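PDB 1I5P: pesticidial crystal protein CRY2AA from Bacillus thuringiensis serovar kurstaki, which kills dipteran and lepidopteran larvae by binding to their midgut epithelial cells and promoting colloid-osmotic lysis. Local coordinates for residues 173-178 / 245-250; 221-226 / 254-259; 262-267 / 546-551; 578-581 / 586-589. One frame throughout, in Å; residues are numbered along the deposited sequence.

Contact 1: residues 173-178 / 245-250; sequences LLPLFA and RTYMFL
The CA atoms of Pro175 and Met248 lie 7.4 Å apart where helix 170-193 runs alongside helix 238-259, the nearest backbone approach of segments 173-178 and 245-250. Helix 170-193 is kinked here: the nitrogens of Pro175 and Leu176 have no bond to the preceding turn, and regular pairing resumes with Phe177 N to Leu173 O. The second segment keeps its helical bonds, as from Phe249 N to Arg245 O. Two loose apolar contacts bridge the segments, burying about 116 Å² in all. Pro175 brings CG to the edge of the Tyr247 ring, near the ring plane, at 4.4 Å from CE2. The tyrosine reaches it because its CG stands anti to the backbone N (chi1 -167°), which carries the ring toward the proline although the side chain does not set out that way. Both helices belong to the N-terminal helical bundle characteristic of three-domain Cry toxins, the part generally held to form the pore. Met248 folds back at its second torsion (chi2 -60°) and so presents its sulfur: SD lies 4.5 Å from Leu174 CD2, a loose touch of branch against thioether. Helix 88-101 closes in beside the proline through Ile93 and Thr97. It also supplies the partner for the buried phenol, Tyr247 OH being hydrogen-bonded to Thr97 OG1, while Phe100 stacks on the same ring.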
loop_
_atom_site.group_PDB
_atom_site.type_symbol
_atom_site.label_atom_id
_atom_site.label_comp_id
_atom_site.label_asym_id
_atom_site.label_seq_id
_atom_site.Cartn_x
_atom_site.Cartn_y
_atom_site.Cartn_z
ATOM N N LEU A 173 -19.284 -4.997 7.074
ATOM C CA LEU A 173 -19.299 -3.713 7.754
ATOM C C LEU A 173 -17.901 -3.164 8.032
ATOM O O LEU A 173 -17.753 -2.028 8.475
ATOM C CB LEU A 173 -20.055 -3.846 9.077
ATOM C CG LEU A 173 -21.542 -4.200 8.983
ATOM C CD1 LEU A 173 -22.078 -4.579 10.357
ATOM C CD2 LEU A 173 -22.306 -3.006 8.424
ATOM N N LEU A 174 -16.875 -3.967 7.768
ATOM C CA LEU A 174 -15.502 -3.543 8.044
ATOM C C LEU A 174 -15.139 -2.158 7.470
ATOM O O LEU A 174 -14.525 -1.347 8.167
ATOM C CB LEU A 174 -14.509 -4.604 7.568
ATOM C CG LEU A 174 -13.121 -4.558 8.226
ATOM C CD1 LEU A 174 -13.251 -4.636 9.754
ATOM C CD2 LEU A 174 -12.261 -5.704 7.705
ATOM N N PRO A 175 -15.511 -1.868 6.210
ATOM C CA PRO A 175 -15.180 -0.554 5.650
ATOM C C PRO A 175 -15.809 0.549 6.495
ATOM O O PRO A 175 -15.160 1.531 6.826
ATOM C CB PRO A 175 -15.758 -0.627 4.236
ATOM C CG PRO A 175 -15.571 -2.068 3.897
ATOM C CD PRO A 175 -16.066 -2.745 5.165
ATOM N N LEU A 176 -17.071 0.373 6.864
ATOM C CA LEU A 176 -17.757 1.370 7.685
ATOM C C LEU A 176 -17.097 1.480 9.053
ATOM O O LEU A 176 -16.876 2.580 9.556
ATOM C CB LEU A 176 -19.235 1.006 7.855
ATOM C CG LEU A 176 -20.168 1.109 6.642
ATOM C CD1 LEU A 176 -21.614 0.969 7.114
ATOM C CD2 LEU A 176 -19.985 2.454 5.942
ATOM N N PHE A 177 -16.779 0.342 9.658
ATOM C CA PHE A 177 -16.142 0.368 10.966
ATOM C C PHE A 177 -14.806 1.101 10.890
ATOM O O PHE A 177 -14.450 1.860 11.789
ATOM C CB PHE A 177 -15.919 -1.049 11.507
ATOM C CG PHE A 177 -15.101 -1.080 12.769
ATOM C CD1 PHE A 177 -15.670 -0.736 13.992
ATOM C CD2 PHE A 177 -13.736 -1.353 12.719
ATOM C CE1 PHE A 177 -14.895 -0.657 15.144
ATOM C CE2 PHE A 177 -12.951 -1.276 13.865
ATOM C CZ PHE A 177 -13.532 -0.926 15.081
ATOM N N ALA A 178 -14.068 0.874 9.810
ATOM C CA ALA A 178 -12.777 1.531 9.630
ATOM C C ALA A 178 -12.965 3.041 9.602
ATOM O O ALA A 178 -12.209 3.776 10.233
ATOM C CB ALA A 178 -12.126 1.065 8.341
ATOM N N ARG A 245 -8.287 -8.217 -1.920
ATOM C CA ARG A 245 -7.268 -7.575 -1.092
ATOM C C ARG A 245 -7.247 -6.071 -1.325
ATOM O O ARG A 245 -7.220 -5.286 -0.378
ATOM C CB ARG A 245 -5.879 -8.152 -1.395
ATOM C CG ARG A 245 -4.738 -7.413 -0.696
ATOM C CD ARG A 245 -3.394 -8.058 -0.989
ATOM N NE ARG A 245 -2.293 -7.312 -0.386
ATOM C CZ ARG A 245 -1.900 -6.103 -0.781
ATOM N NH1 ARG A 245 -2.510 -5.491 -1.787
ATOM N NH2 ARG A 245 -0.897 -5.502 -0.158
ATOM N N THR A 246 -7.254 -5.680 -2.594
ATOM C CA THR A 246 -7.237 -4.272 -2.950
ATOM C C THR A 246 -8.413 -3.545 -2.328
ATOM O O THR A 246 -8.245 -2.488 -1.712
ATOM C CB THR A 246 -7.285 -4.087 -4.475
ATOM O OG1 THR A 246 -6.030 -4.496 -5.034
ATOM C CG2 THR A 246 -7.560 -2.637 -4.839
ATOM N N TYR A 247 -9.601 -4.121 -2.481
ATOM C CA TYR A 247 -10.805 -3.522 -1.936
ATOM C C TYR A 247 -10.652 -3.264 -0.436
ATOM O O TYR A 247 -10.915 -2.160 0.041
ATOM C CB TYR A 247 -12.019 -4.428 -2.182
ATOM C CG TYR A 247 -13.328 -3.723 -1.917
ATOM C CD1 TYR A 247 -14.056 -3.136 -2.958
ATOM C CD2 TYR A 247 -13.806 -3.577 -0.615
ATOM C CE1 TYR A 247 -15.225 -2.413 -2.702
ATOM C CE2 TYR A 247 -14.968 -2.856 -0.350
ATOM C CZ TYR A 247 -15.669 -2.277 -1.395
ATOM O OH TYR A 247 -16.798 -1.533 -1.120
ATOM N N MET A 248 -10.219 -4.278 0.307
ATOM C CA MET A 248 -10.038 -4.142 1.754
ATOM C C MET A 248 -8.854 -3.257 2.146
ATOM O O MET A 248 -8.895 -2.568 3.167
ATOM C CB MET A 248 -9.892 -5.524 2.398
ATOM C CG MET A 248 -11.178 -6.357 2.380
ATOM S SD MET A 248 -12.546 -5.549 3.261
ATOM C CE MET A 248 -13.992 -6.240 2.408
ATOM N N PHE A 249 -7.798 -3.259 1.344
ATOM C CA PHE A 249 -6.654 -2.420 1.674
ATOM C C PHE A 249 -6.995 -0.939 1.487
ATOM O O PHE A 249 -6.550 -0.092 2.257
ATOM C CB PHE A 249 -5.440 -2.818 0.835
ATOM C CG PHE A 249 -4.502 -3.749 1.555
ATOM C CD1 PHE A 249 -4.883 -5.057 1.844
ATOM C CD2 PHE A 249 -3.261 -3.300 2.001
ATOM C CE1 PHE A 249 -4.047 -5.905 2.563
ATOM C CE2 PHE A 249 -2.411 -4.139 2.723
ATOM C CZ PHE A 249 -2.806 -5.446 3.007
ATOM N N LEU A 250 -7.803 -0.628 0.480
ATOM C CA LEU A 250 -8.191 0.758 0.232
ATOM C C LEU A 250 -9.275 1.235 1.195
ATOM O O LEU A 250 -9.280 2.395 1.610
ATOM C CB LEU A 250 -8.688 0.919 -1.204
ATOM C CG LEU A 250 -7.611 0.946 -2.294
ATOM C CD1 LEU A 250 -8.268 0.964 -3.665
ATOM C CD2 LEU A 250 -6.730 2.172 -2.105
#

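Contact 2: residues 221-226 / 254-259; sequences NYCINT and EYVSIW
Cys223 meets both Trp259 and Val256, and its contact with the indole is of the sulfur-aromatic kind. SG lies 5.1 Å from the centroid of the six-membered ring of Trp259, 77° off the ring normal, which places the sulfur at the edge and not over a face. The nearest ring atom is CH2, 3.9 Å from Cys223 SG. The thiol is brought there by a first torsion of -71°, which sets SG anti to the carbonyl carbon. Apolar packing comes from the other part of the same residue: Cys223 CB rests 3.8 Å from CG2 of Val256, beside the closest CA pair, Cys223 and Val256 at 7.6 Å. The same methyl, Val256 CG2, also lies 4.1 Å from Cys223 SG. Here helices 202-232 and 238-259 meet through a cysteine, set against a valine and an indole, within the N-terminal helical bundle. Hydrogen bonding is confined to each segment and to outside partners. Trp259 NE1 is held by Asn182 OD1 of helix 170-193, which probably helps fix how the buried indole is turned.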
loop_
_atom_site.group_PDB
_atom_site.type_symbol
_atom_site.label_atom_id
_atom_site.label_comp_id
_atom_site.label_asym_id
_atom_site.label_seq_id
_atom_site.Cartn_x
_atom_site.Cartn_y
_atom_site.Cartn_z
ATOM N N ASN A 221 -6.322 -4.663 15.638
ATOM C CA ASN A 221 -6.432 -6.115 15.717
ATOM C C ASN A 221 -7.778 -6.609 15.191
ATOM O O ASN A 221 -7.836 -7.611 14.477
ATOM C CB ASN A 221 -6.216 -6.596 17.157
ATOM C CG ASN A 221 -4.769 -6.453 17.617
ATOM O OD1 ASN A 221 -3.851 -6.325 16.803
ATOM N ND2 ASN A 221 -4.558 -6.494 18.930
ATOM N N TYR A 222 -8.855 -5.903 15.529
ATOM C CA TYR A 222 -10.178 -6.302 15.059
ATOM C C TYR A 222 -10.240 -6.321 13.533
ATOM O O TYR A 222 -10.785 -7.252 12.938
ATOM C CB TYR A 222 -11.258 -5.355 15.592
ATOM C CG TYR A 222 -12.621 -5.628 14.990
ATOM C CD1 TYR A 222 -13.380 -6.731 15.387
ATOM C CD2 TYR A 222 -13.127 -4.814 13.980
ATOM C CE1 TYR A 222 -14.613 -7.016 14.789
ATOM C CE2 TYR A 222 -14.351 -5.089 13.374
ATOM C CZ TYR A 222 -15.089 -6.185 13.778
ATOM O OH TYR A 222 -16.297 -6.438 13.157
ATOM N N CYS A 223 -9.685 -5.290 12.900
ATOM C CA CYS A 223 -9.682 -5.209 11.439
ATOM C C CYS A 223 -8.841 -6.321 10.829
ATOM O O CYS A 223 -9.264 -6.992 9.889
ATOM C CB CYS A 223 -9.137 -3.853 10.975
ATOM S SG CYS A 223 -10.228 -2.463 11.295
ATOM N N ILE A 224 -7.643 -6.505 11.369
ATOM C CA ILE A 224 -6.740 -7.539 10.881
ATOM C C ILE A 224 -7.355 -8.924 11.030
ATOM O O ILE A 224 -7.362 -9.709 10.082
ATOM C CB ILE A 224 -5.398 -7.482 11.633
ATOM C CG1 ILE A 224 -4.706 -6.149 11.323
ATOM C CG2 ILE A 224 -4.511 -8.668 11.231
ATOM C CD1 ILE A 224 -3.535 -5.835 12.230
ATOM N N ASN A 225 -7.878 -9.222 12.212
ATOM C CA ASN A 225 -8.490 -10.523 12.451
ATOM C C ASN A 225 -9.699 -10.773 11.549
ATOM O O ASN A 225 -9.852 -11.863 11.005
ATOM C CB ASN A 225 -8.900 -10.660 13.922
ATOM C CG ASN A 225 -7.703 -10.661 14.868
ATOM O OD1 ASN A 225 -6.575 -10.941 14.463
ATOM N ND2 ASN A 225 -7.954 -10.371 16.143
ATOM N N THR A 226 -10.556 -9.770 11.384
ATOM C CA THR A 226 -11.738 -9.931 10.539
ATOM C C THR A 226 -11.339 -10.268 9.105
ATOM O O THR A 226 -11.896 -11.176 8.485
ATOM C CB THR A 226 -12.603 -8.649 10.534
ATOM O OG1 THR A 226 -13.043 -8.366 11.867
ATOM C CG2 THR A 226 -13.828 -8.824 9.638
ATOM N N GLU A 254 -5.434 0.891 4.761
ATOM C CA GLU A 254 -4.676 2.119 4.567
ATOM C C GLU A 254 -4.839 2.862 5.884
ATOM O O GLU A 254 -3.925 3.528 6.364
ATOM C CB GLU A 254 -5.272 2.946 3.432
ATOM C CG GLU A 254 -4.570 2.743 2.113
ATOM C CD GLU A 254 -3.122 3.202 2.156
ATOM O OE1 GLU A 254 -2.246 2.435 1.704
ATOM O OE2 GLU A 254 -2.861 4.330 2.641
ATOM N N TYR A 255 -6.021 2.717 6.479
ATOM C CA TYR A 255 -6.325 3.364 7.750
ATOM C C TYR A 255 -5.618 2.668 8.899
ATOM O O TYR A 255 -5.031 3.319 9.757
ATOM C CB TYR A 255 -7.836 3.366 7.984
ATOM C CG TYR A 255 -8.594 4.019 6.852
ATOM C CD1 TYR A 255 -9.557 3.317 6.127
ATOM C CD2 TYR A 255 -8.327 5.338 6.490
ATOM C CE1 TYR A 255 -10.235 3.923 5.059
ATOM C CE2 TYR A 255 -8.997 5.949 5.434
ATOM C CZ TYR A 255 -9.945 5.243 4.724
ATOM O OH TYR A 255 -10.598 5.866 3.687
ATOM N N VAL A 256 -5.670 1.344 8.925
ATOM C CA VAL A 256 -5.005 0.620 9.994
ATOM C C VAL A 256 -3.530 1.013 10.030
ATOM O O VAL A 256 -2.956 1.180 11.105
ATOM C CB VAL A 256 -5.118 -0.899 9.800
ATOM C CG1 VAL A 256 -4.388 -1.612 10.927
ATOM C CG2 VAL A 256 -6.587 -1.314 9.780
ATOM N N SER A 257 -2.934 1.173 8.850
ATOM C CA SER A 257 -1.523 1.549 8.732
ATOM C C SER A 257 -1.224 2.979 9.190
ATOM O O SER A 257 -0.093 3.288 9.576
ATOM C CB SER A 257 -1.054 1.391 7.292
ATOM O OG SER A 257 -0.961 0.020 6.937
ATOM N N ILE A 258 -2.219 3.860 9.135
ATOM C CA ILE A 258 -1.973 5.223 9.570
ATOM C C ILE A 258 -2.262 5.410 11.060
ATOM O O ILE A 258 -1.655 6.267 11.701
ATOM C CB ILE A 258 -2.790 6.252 8.744
ATOM C CG1 ILE A 258 -2.173 7.644 8.902
ATOM C CG2 ILE A 258 -4.243 6.264 9.201
ATOM C CD1 ILE A 258 -0.780 7.779 8.306
ATOM N N TRP A 259 -3.161 4.598 11.617
ATOM C CA TRP A 259 -3.507 4.721 13.037
ATOM C C TRP A 259 -2.304 4.592 13.970
ATOM O O TRP A 259 -2.140 5.393 14.889
ATOM C CB TRP A 259 -4.546 3.672 13.436
ATOM C CG TRP A 259 -5.849 3.781 12.712
ATOM C CD1 TRP A 259 -6.347 4.881 12.064
ATOM C CD2 TRP A 259 -6.832 2.754 12.574
ATOM N NE1 TRP A 259 -7.582 4.595 11.529
ATOM C CE2 TRP A 259 -7.904 3.295 11.825
ATOM C CE3 TRP A 259 -6.915 1.424 13.007
ATOM C CZ2 TRP A 259 -9.041 2.556 11.502
ATOM C CZ3 TRP A 259 -8.048 0.688 12.686
ATOM C CH2 TRP A 259 -9.094 1.256 11.939
#

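Contact 3: residues 262-267 / 546-551; sequences FKYQSL and YLRVSS
An edge-to-face aromatic pair, Tyr264 against Tyr546, marks the junction where the chain leaves the helical bundle and passes the C-terminal beta sandwich. Tyr264 turns its edge to the face of Tyr546, with centroids 5.7 Å apart and planes at 67°. The hydroxyl end leads the approach, Tyr264 OH lying 3.8 Å from Tyr546 CD2. That oxygen is also hydrogen-bonded to Asp589 OD2, which gives its polar end a partner inside a buried contact. The backbones stay well apart, 11.0 Å between the CA atoms of Tyr264 and Tyr546, so long side chains alone span the gap. Arg548 is the second of these. Its chain bends at chi3 (-70°) and slides past Tyr264 in the opposite direction, bringing NH2 to the edge of the phenol ring, 4.1 Å from CE1. Ring and guanidinium planes are 41° apart, which rules out a parallel stack. Lys263 CD lies at the edge of the guanidinium, near its plane, 4.2 Å from Arg548 NH2. That the ammonium and guanidinium groups come close is consistent with their shared acidic partner, Asp589: Lys263 NZ makes salt bridges to Asp578 and Asp589, and Arg548 NE makes one to Asp589. The carboxylates probably offset the gathered positive charge. Arg548 NH2 is bonded to Ser260 O, just beyond helix 238-259, and Met623 of strand 617-626 packs against Tyr264, Tyr546 and Arg548. The loop through Ser266 lies between the end of that helix and strand 541-550, and leads into strand 267-268.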
loop_
_atom_site.group_PDB
_atom_site.type_symbol
_atom_site.label_atom_id
_atom_site.label_comp_id
_atom_site.label_asym_id
_atom_site.label_seq_id
_atom_site.Cartn_x
_atom_site.Cartn_y
_atom_site.Cartn_z
ATOM N N PHE A 262 -0.386 7.755 14.165
ATOM C CA PHE A 262 -1.016 8.966 14.697
ATOM C C PHE A 262 -0.168 9.501 15.852
ATOM O O PHE A 262 -0.196 10.691 16.164
ATOM C CB PHE A 262 -2.427 8.666 15.217
ATOM C CG PHE A 262 -3.521 8.797 14.181
ATOM C CD1 PHE A 262 -4.855 8.684 14.561
ATOM C CD2 PHE A 262 -3.230 9.059 12.847
ATOM C CE1 PHE A 262 -5.883 8.831 13.633
ATOM C CE2 PHE A 262 -4.250 9.211 11.909
ATOM C CZ PHE A 262 -5.580 9.098 12.300
ATOM N N LYS A 263 0.583 8.605 16.484
ATOM C CA LYS A 263 1.446 8.964 17.606
ATOM C C LYS A 263 2.592 9.871 17.149
ATOM O O LYS A 263 3.327 10.415 17.972
ATOM C CB LYS A 263 2.025 7.697 18.252
ATOM C CG LYS A 263 3.126 7.048 17.410
ATOM C CD LYS A 263 3.278 5.534 17.613
ATOM C CE LYS A 263 4.100 5.154 18.828
ATOM N NZ LYS A 263 4.564 3.737 18.702
ATOM N N TYR A 264 2.752 10.020 15.838
ATOM C CA TYR A 264 3.810 10.871 15.291
ATOM C C TYR A 264 3.270 12.132 14.626
ATOM O O TYR A 264 2.120 12.178 14.187
ATOM C CB TYR A 264 4.651 10.099 14.263
ATOM C CG TYR A 264 5.477 8.975 14.842
ATOM C CD1 TYR A 264 5.127 7.643 14.623
ATOM C CD2 TYR A 264 6.591 9.243 15.642
ATOM C CE1 TYR A 264 5.864 6.599 15.193
ATOM C CE2 TYR A 264 7.330 8.210 16.219
ATOM C CZ TYR A 264 6.960 6.894 15.993
ATOM O OH TYR A 264 7.659 5.881 16.601
ATOM N N GLN A 265 4.112 13.157 14.556
ATOM C CA GLN A 265 3.759 14.412 13.910
ATOM C C GLN A 265 4.863 14.752 12.934
ATOM O O GLN A 265 6.036 14.479 13.193
ATOM C CB GLN A 265 3.638 15.556 14.918
ATOM C CG GLN A 265 2.444 15.452 15.853
ATOM C CD GLN A 265 2.406 16.603 16.840
ATOM O OE1 GLN A 265 1.795 17.643 16.581
ATOM N NE2 GLN A 265 3.070 16.425 17.975
ATOM N N SER A 266 4.485 15.359 11.817
ATOM C CA SER A 266 5.444 15.765 10.802
ATOM C C SER A 266 6.229 14.545 10.322
ATOM O O SER A 266 7.461 14.547 10.293
ATOM C CB SER A 266 6.391 16.819 11.388
ATOM O OG SER A 266 7.057 17.540 10.373
ATOM N N LEU A 267 5.500 13.497 9.956
ATOM C CA LEU A 267 6.107 12.271 9.464
ATOM C C LEU A 267 5.517 11.943 8.102
ATOM O O LEU A 267 4.356 11.536 7.992
ATOM C CB LEU A 267 5.825 11.115 10.420
ATOM C CG LEU A 267 6.379 9.772 9.949
ATOM C CD1 LEU A 267 7.891 9.880 9.802
ATOM C CD2 LEU A 267 6.011 8.680 10.936
ATOM N N TYR A 546 13.941 6.052 14.329
ATOM C CA TYR A 546 13.119 5.059 14.996
ATOM C C TYR A 546 12.989 3.862 14.070
ATOM O O TYR A 546 12.727 4.012 12.878
ATOM C CB TYR A 546 11.712 5.599 15.284
ATOM C CG TYR A 546 11.617 6.622 16.393
ATOM C CD1 TYR A 546 11.882 7.966 16.148
ATOM C CD2 TYR A 546 11.256 6.246 17.691
ATOM C CE1 TYR A 546 11.791 8.920 17.162
ATOM C CE2 TYR A 546 11.162 7.191 18.716
ATOM C CZ TYR A 546 11.431 8.526 18.444
ATOM O OH TYR A 546 11.348 9.456 19.455
ATOM N N LEU A 547 13.188 2.671 14.611
ATOM C CA LEU A 547 13.034 1.471 13.809
ATOM C C LEU A 547 11.835 0.723 14.348
ATOM O O LEU A 547 11.795 0.373 15.529
ATOM C CB LEU A 547 14.280 0.579 13.881
ATOM C CG LEU A 547 15.569 1.140 13.264
ATOM C CD1 LEU A 547 16.634 0.059 13.250
ATOM C CD2 LEU A 547 15.308 1.630 11.847
ATOM N N ARG A 548 10.839 0.526 13.491
ATOM C CA ARG A 548 9.655 -0.221 13.879
ATOM C C ARG A 548 10.023 -1.668 13.597
ATOM O O ARG A 548 10.301 -2.038 12.456
ATOM C CB ARG A 548 8.431 0.195 13.053
ATOM C CG ARG A 548 7.201 -0.666 13.321
ATOM C CD ARG A 548 5.901 0.017 12.906
ATOM N NE ARG A 548 5.573 1.149 13.770
ATOM C CZ ARG A 548 4.431 1.831 13.719
ATOM N NH1 ARG A 548 3.493 1.498 12.842
ATOM N NH2 ARG A 548 4.223 2.846 14.549
ATOM N N VAL A 549 10.045 -2.483 14.644
ATOM C CA VAL A 549 10.424 -3.876 14.486
ATOM C C VAL A 549 9.607 -4.807 15.356
ATOM O O VAL A 549 8.930 -4.382 16.297
ATOM C CB VAL A 549 11.913 -4.094 14.855
ATOM C CG1 VAL A 549 12.772 -2.980 14.272
ATOM C CG2 VAL A 549 12.070 -4.149 16.376
ATOM N N SER A 550 9.695 -6.092 15.034
ATOM C CA SER A 550 9.015 -7.125 15.797
ATOM C C SER A 550 10.059 -8.199 16.071
ATOM O O SER A 550 10.768 -8.627 15.161
ATOM C CB SER A 550 7.851 -7.722 15.007
ATOM O OG SER A 550 7.222 -8.751 15.756
ATOM N N SER A 551 10.157 -8.623 17.323
ATOM C CA SER A 551 11.129 -9.639 17.692
ATOM C C SER A 551 10.556 -10.530 18.788
ATOM O O SER A 551 10.616 -10.191 19.971
ATOM C CB SER A 551 12.421 -8.968 18.175
ATOM O OG SER A 551 13.424 -9.925 18.470
#

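Contact 4: residues 578-581 / 586-589; sequences DGVN and RFSD
Phe587 and Asp578 bury the most surface here, and they meet twice. Through the backbone, Asp578 N donates to Phe587 O over 3.1 Å, nearly straight. Through the side chains, Asp578 CB stands over one face of the Phe587 ring, 4.0 Å from its centroid, a CH-pi contact. With CG anti to the carbonyl carbon (chi1 -85°), the carboxylate lies beside the ring, tilted 42° from its plane, with OD2 3.5 Å from CE1 of Phe587. Arg548 makes a cation-pi contact on the opposite face, so the ring is sandwiched, and Val580 CB touches it 4.0 Å from CE2. The aspartate is steadied at both oxygens: OD2 is in a salt bridge with Lys263, and OD1 accepts from a water that also takes Asp589 N as donor. Arg586, third by buried area, uses its backbone and its side chain. Its CA-H points at Val580 O with an angle of 174° at the hydrogen, and a further water accepts from both Asn581 ND2 and Arg586 NH2; Arg586 NH1 goes to Thr574 O. Between the two segments, one water joins Val580 O to Phe587 N and another donates to both Val580 O and Phe587 O. Waters supplement the one direct backbone bond, consistent with a hairpin arm that widens from its turn, where strands 581-582 and 585-597 pair antiparallel, at the margin of the jelly-roll sandwich.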
loop_
_atom_site.group_PDB
_atom_site.type_symbol
_atom_site.label_atom_id
_atom_site.label_comp_id
_atom_site.label_asym_id
_atom_site.label_seq_id
_atom_site.Cartn_x
_atom_site.Cartn_y
_atom_site.Cartn_z
ATOM N N ASP A 578 3.342 -2.372 21.075
ATOM C CA ASP A 578 2.240 -1.424 21.043
ATOM C C ASP A 578 0.901 -2.142 21.114
ATOM O O ASP A 578 -0.158 -1.514 21.126
ATOM C CB ASP A 578 2.327 -0.573 19.777
ATOM C CG ASP A 578 3.236 0.631 19.949
ATOM O OD1 ASP A 578 4.284 0.499 20.615
ATOM O OD2 ASP A 578 2.901 1.706 19.415
ATOM N N GLY A 579 0.956 -3.469 21.165
ATOM C CA GLY A 579 -0.260 -4.255 21.263
ATOM C C GLY A 579 -0.879 -4.722 19.958
ATOM O O GLY A 579 -1.802 -5.527 19.977
ATOM N N VAL A 580 -0.381 -4.229 18.828
ATOM C CA VAL A 580 -0.920 -4.623 17.531
ATOM C C VAL A 580 -0.292 -5.915 17.015
ATOM O O VAL A 580 0.931 -6.004 16.875
ATOM C CB VAL A 580 -0.676 -3.527 16.468
ATOM C CG1 VAL A 580 -1.172 -4.001 15.108
ATOM C CG2 VAL A 580 -1.369 -2.240 16.876
ATOM N N ASN A 581 -1.124 -6.912 16.728
ATOM C CA ASN A 581 -0.623 -8.178 16.198
ATOM C C ASN A 581 -0.900 -8.172 14.703
ATOM O O ASN A 581 -2.044 -8.356 14.261
ATOM C CB ASN A 581 -1.319 -9.374 16.852
ATOM C CG ASN A 581 -0.519 -10.660 16.705
ATOM O OD1 ASN A 581 -0.196 -11.083 15.591
ATOM N ND2 ASN A 581 -0.189 -11.284 17.832
ATOM N N ARG A 586 4.564 -8.301 16.338
ATOM C CA ARG A 586 4.107 -7.397 17.389
ATOM C C ARG A 586 5.131 -6.278 17.430
ATOM O O ARG A 586 6.126 -6.347 18.155
ATOM C CB ARG A 586 4.052 -8.111 18.738
ATOM C CG ARG A 586 2.938 -9.129 18.835
ATOM C CD ARG A 586 3.074 -9.944 20.098
ATOM N NE ARG A 586 2.860 -11.355 19.819
ATOM C CZ ARG A 586 3.290 -12.340 20.594
ATOM N NH1 ARG A 586 3.963 -12.070 21.707
ATOM N NH2 ARG A 586 3.056 -13.599 20.251
ATOM N N PHE A 587 4.875 -5.243 16.641
ATOM C CA PHE A 587 5.805 -4.138 16.533
ATOM C C PHE A 587 6.012 -3.291 17.774
ATOM O O PHE A 587 5.180 -3.236 18.683
ATOM C CB PHE A 587 5.416 -3.241 15.342
ATOM C CG PHE A 587 4.523 -2.077 15.700
ATOM C CD1 PHE A 587 5.048 -0.925 16.285
ATOM C CD2 PHE A 587 3.160 -2.121 15.426
ATOM C CE1 PHE A 587 4.229 0.163 16.587
ATOM C CE2 PHE A 587 2.330 -1.036 15.725
ATOM C CZ PHE A 587 2.868 0.106 16.305
ATOM N N SER A 588 7.165 -2.638 17.783
ATOM C CA SER A 588 7.558 -1.720 18.829
ATOM C C SER A 588 8.488 -0.754 18.120
ATOM O O SER A 588 9.255 -1.163 17.246
ATOM C CB SER A 588 8.310 -2.435 19.946
ATOM O OG SER A 588 8.622 -1.517 20.978
ATOM N N ASP A 589 8.413 0.523 18.470
ATOM C CA ASP A 589 9.278 1.516 17.849
ATOM C C ASP A 589 10.515 1.709 18.708
ATOM O O ASP A 589 10.427 2.163 19.843
ATOM C CB ASP A 589 8.531 2.840 17.676
ATOM C CG ASP A 589 7.381 2.729 16.696
ATOM O OD1 ASP A 589 7.414 1.806 15.858
ATOM O OD2 ASP A 589 6.454 3.564 16.757
HETATM O O HOH W 1 6.551 1.986 20.487
HETATM O O HOH W 2 2.683 -5.422 14.749
HETATM O O HOH W 3 2.388 -4.045 18.485
HETATM O O HOH W 4 2.543 -13.114 17.698
#

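Contacts 1 and 2 share helix 238-259 within the N-terminal bundle, their centres 9 Å apart and their segments alternating along the chain. Contact 3 ties the loop after the bundle to the C-terminal sandwich, and contact 4 lies wholly within that sandwich; the two, 10 Å apart between centres, use the neighbouring strands 541-550 and 585-597 of one sheet. Segments 254-259 and 262-267 almost adjoin, so the exit of the bundle passes directly to contact 3. Contacts 2 and 4 touch across the domains, Asn221 OD1 meeting Asn581 N at 2.8 Å. The bundle is therefore joined to the sandwich both through its last helix and the following loop and through helix 202-232.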